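PDB 4GAX: amorpha-4,11-diene synthase from Artemisia annua, which probably cyclises farnesyl diphosphate to a sesquiterpene with release of diphosphate, the crystallised protein being an engineered alpha-bisabolol synthase mutant. Local coordinates for residues Gly173-Ile176 with Leu177-Leu181; Val487-Glu490 with Tyr491-Leu495. One frame throughout, in Å; residues are numbered along the deposited sequence.

Interaction 1 of 2, residues Gly173-Ile176 with Leu177-Leu181; sequences GEII and LEDAL
L177 lies alongside E174 at the start of helix 175-194, the two side chains pointing the same way, and L177 CD1 comes within 3.9 Å of E174 OE1. E174 sits at the N-cap. Its chain is extended beyond CG, and the polar partners of the carboxylate lie outside this turn: OE2 forms a salt bridge with R128 and OE1 accepts from the backbone N of V171. The part of E174 that starts the helix is its carbonyl. E178 N donates to E174 O at 3.1 Å, in the carbonyl plane, and L177 N adds a weak bond to the same oxygen.

E178 bends at its second torsion (chi2 -64°), and its CG rests 3.6 Å from E174 O. The carboxylate beyond that bend meets two cations, R170 and K505, both at OE2, which would probably keep it ionised. One residue on, D179 N gives a nearly straight 2.8 Å bond to I175 O. The D179 side chain stands beside that of I175, whose CG2 is 4.1 Å from both OD1 and OD2, so the methyl meets the two oxygens evenly; D179 OD2 also forms a salt bridge with K143.

I176 has CG1 anti to its backbone N (chi1 -169°), which leaves CG2 beside the start of L177, 4.3 Å from L177 CG. Both residues also touch C136. A180 N closes the next turn with a more bent 2.9 Å bond to I176 O, and the small A180 side chain packs on L163 and T167 of helix 157-167.

E174 is the centre of an inverse gamma turn, and the whole is a helix N-terminus led in by that turn, within the all-helical N-terminal domain of a plant terpene synthase.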
# COMPACT_ATOMS: atom_id res chain seq x y z
N GLY A 173 6.21 -21.75 6.31
CA GLY A 173 6.92 -22.78 7.04
C GLY A 173 7.24 -22.42 8.48
O GLY A 173 7.84 -23.22 9.19
N GLU A 174 6.86 -21.22 8.93
CA GLU A 174 7.15 -20.83 10.31
C GLU A 174 6.03 -21.28 11.25
O GLU A 174 5.13 -20.51 11.58
CB GLU A 174 7.45 -19.33 10.40
CG GLU A 174 8.75 -19.00 9.65
CD GLU A 174 9.12 -17.54 9.65
OE1 GLU A 174 8.20 -16.68 9.62
OE2 GLU A 174 10.33 -17.24 9.67
N ILE A 175 6.12 -22.54 11.68
CA ILE A 175 5.04 -23.19 12.40
C ILE A 175 4.77 -22.53 13.74
O ILE A 175 3.61 -22.49 14.19
CB ILE A 175 5.33 -24.69 12.65
CG1 ILE A 175 6.00 -25.32 11.43
CG2 ILE A 175 4.05 -25.45 12.99
CD1 ILE A 175 7.28 -26.06 11.75
N ILE A 176 5.82 -22.03 14.39
CA ILE A 176 5.59 -21.40 15.69
C ILE A 176 4.68 -20.17 15.57
O ILE A 176 3.88 -19.89 16.48
CB ILE A 176 6.88 -21.09 16.48
CG1 ILE A 176 6.53 -20.70 17.92
CG2 ILE A 176 7.70 -19.97 15.81
CD1 ILE A 176 7.56 -21.07 18.95
N LEU A 177 4.76 -19.46 14.44
CA LEU A 177 3.87 -18.32 14.21
C LEU A 177 2.50 -18.71 13.63
O LEU A 177 1.49 -18.02 13.88
CB LEU A 177 4.52 -17.25 13.33
CG LEU A 177 5.73 -16.57 13.95
CD1 LEU A 177 6.38 -15.67 12.88
CD2 LEU A 177 5.36 -15.75 15.16
N GLU A 178 2.43 -19.78 12.84
CA GLU A 178 1.12 -20.33 12.52
C GLU A 178 0.40 -20.70 13.84
O GLU A 178 -0.77 -20.35 14.06
CB GLU A 178 1.25 -21.58 11.64
CG GLU A 178 1.86 -21.31 10.27
CD GLU A 178 0.99 -20.40 9.42
OE1 GLU A 178 -0.26 -20.42 9.59
OE2 GLU A 178 1.56 -19.68 8.56
N ASP A 179 1.11 -21.41 14.71
CA ASP A 179 0.56 -21.77 16.02
C ASP A 179 0.17 -20.53 16.82
O ASP A 179 -0.91 -20.48 17.43
CB ASP A 179 1.59 -22.58 16.82
CG ASP A 179 1.76 -24.00 16.28
OD1 ASP A 179 0.95 -24.40 15.40
OD2 ASP A 179 2.67 -24.72 16.74
N ALA A 180 1.04 -19.53 16.83
CA ALA A 180 0.78 -18.33 17.63
C ALA A 180 -0.43 -17.57 17.11
O ALA A 180 -1.15 -16.92 17.87
CB ALA A 180 2.02 -17.42 17.66
N LEU A 181 -0.67 -17.66 15.80
CA LEU A 181 -1.80 -16.94 15.20
C LEU A 181 -3.10 -17.57 15.68
O LEU A 181 -4.04 -16.86 16.09
CB LEU A 181 -1.72 -16.96 13.67
CG LEU A 181 -2.92 -16.31 12.96
CD1 LEU A 181 -3.18 -14.89 13.49
CD2 LEU A 181 -2.73 -16.27 11.44

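Interaction 2 of 2, residues Val487-Glu490 with Tyr491-Leu495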
# COMPACT_ATOMS: atom_id res chain seq x y z
N VAL A 487 -16.47 -29.05 -5.75
CA VAL A 487 -16.65 -28.82 -4.33
C VAL A 487 -17.75 -27.81 -4.06
O VAL A 487 -18.04 -26.96 -4.91
CB VAL A 487 -15.34 -28.35 -3.66
CG1 VAL A 487 -14.28 -29.44 -3.75
CG2 VAL A 487 -14.85 -27.04 -4.30
N SER A 488 -18.37 -27.91 -2.88
CA SER A 488 -19.40 -26.97 -2.45
C SER A 488 -18.84 -25.56 -2.26
O SER A 488 -17.62 -25.37 -2.15
CB SER A 488 -19.98 -27.44 -1.11
OG SER A 488 -19.05 -27.19 -0.07
N GLU A 489 -19.74 -24.58 -2.20
CA GLU A 489 -19.34 -23.18 -2.04
C GLU A 489 -18.51 -22.96 -0.77
O GLU A 489 -17.52 -22.22 -0.79
CB GLU A 489 -20.56 -22.26 -2.02
CG GLU A 489 -20.20 -20.77 -1.89
CD GLU A 489 -21.40 -19.91 -1.48
OE1 GLU A 489 -22.54 -20.41 -1.47
OE2 GLU A 489 -21.18 -18.72 -1.16
N GLU A 490 -18.92 -23.61 0.32
CA GLU A 490 -18.24 -23.40 1.60
C GLU A 490 -16.78 -23.86 1.55
O GLU A 490 -15.88 -23.16 2.03
CB GLU A 490 -18.97 -24.10 2.75
CG GLU A 490 -18.34 -23.81 4.11
CD GLU A 490 -19.16 -24.35 5.27
OE1 GLU A 490 -18.86 -23.98 6.43
OE2 GLU A 490 -20.11 -25.13 5.01
N TYR A 491 -16.55 -25.02 0.95
CA TYR A 491 -15.21 -25.60 0.86
C TYR A 491 -14.38 -24.79 -0.12
O TYR A 491 -13.22 -24.47 0.14
CB TYR A 491 -15.31 -27.06 0.41
CG TYR A 491 -14.04 -27.88 0.50
CD1 TYR A 491 -12.96 -27.49 1.30
CD2 TYR A 491 -13.91 -29.07 -0.22
CE1 TYR A 491 -11.80 -28.26 1.37
CE2 TYR A 491 -12.76 -29.84 -0.16
CZ TYR A 491 -11.71 -29.43 0.64
OH TYR A 491 -10.57 -30.21 0.70
N ALA A 492 -14.98 -24.43 -1.26
CA ALA A 492 -14.31 -23.58 -2.24
C ALA A 492 -13.80 -22.29 -1.62
O ALA A 492 -12.64 -21.90 -1.82
CB ALA A 492 -15.24 -23.29 -3.42
N LYS A 493 -14.66 -21.63 -0.85
CA LYS A 493 -14.28 -20.36 -0.22
C LYS A 493 -13.10 -20.55 0.72
O LYS A 493 -12.17 -19.74 0.74
CB LYS A 493 -15.46 -19.74 0.54
CG LYS A 493 -16.54 -19.13 -0.34
CD LYS A 493 -16.16 -17.74 -0.84
CE LYS A 493 -17.19 -16.70 -0.40
NZ LYS A 493 -17.01 -15.39 -1.09
N ASN A 494 -13.13 -21.62 1.51
CA ASN A 494 -12.00 -21.91 2.40
C ASN A 494 -10.69 -22.17 1.65
O ASN A 494 -9.62 -21.70 2.06
CB ASN A 494 -12.33 -23.09 3.31
CG ASN A 494 -13.11 -22.66 4.54
OD1 ASN A 494 -12.52 -22.26 5.55
ND2 ASN A 494 -14.44 -22.72 4.46
N LEU A 495 -10.78 -22.92 0.55
CA LEU A 495 -9.62 -23.22 -0.27
C LEU A 495 -9.05 -21.95 -0.89
O LEU A 495 -7.84 -21.72 -0.84
CB LEU A 495 -9.99 -24.21 -1.36
CG LEU A 495 -10.33 -25.60 -0.83
CD1 LEU A 495 -10.91 -26.49 -1.93
CD2 LEU A 495 -9.11 -26.26 -0.21
O HOH W 1 -16.24 -22.95 7.13
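V487 and Y491 meet where the chain enters helix 489-513, at a helix N-terminus capped by S488, with apolar packing across the first turn: V487, just before the cap, puts CG2 3.9 Å from A492 CB. Its other methyl, CG1, reaches Y491 CD2 at 3.6 Å, the two side chains crossing obliquely. L495 CD1 lies over the centre of one face of the Y491 ring, 3.8 Å above it. V487, A492 and L495 all also touch Y481 of helix 478-485. An alanine in place of V487 would probably leave A492 CB and the CD2 side of the Y491 ring less well packed, since both methyl contacts go with the lost branches.

The cap bond itself, from Y491 N to S488 OG, is weak and long. The S488 carbonyl does more, taking a straight 2.9 Å bond from A492 N.

E490 holds its chain extended, with CG anti to the backbone N (chi1 -175°), which carries it along the same side as N494, the two lying side by side and pointing the same way. Their carboxylate and amide planes are turned 39° apart. The E490 carbonyl oxygen is gripped twice: N494 N donates at 3.2 Å and N494 ND2 at 2.9 Å, from opposite faces of the carbonyl plane. The amide nitrogen has a second partner as well, for a water accepts from N494 ND2 while donating to E490 OE1 at 2.9 Å.

In the fold
From the N terminus, the chain first meets interaction 1, where residues 173-176 turn into helix 175-194 in the N-terminal terpene synthase domain. Some three hundred residues later comes interaction 2, where the chain leaves helix 478-485 and enters helix 489-513 in the metal-binding part of the enzyme. Both are local, each closing only the first turn of its own helix; they follow in series, neither nested nor crossed. Their centres are about 24 Å apart, their nearest atoms about 12 Å, and they do not touch. The helix that interaction 2 opens nevertheless reaches interaction 1, for it carries K505, already met there, and ties the two regions together.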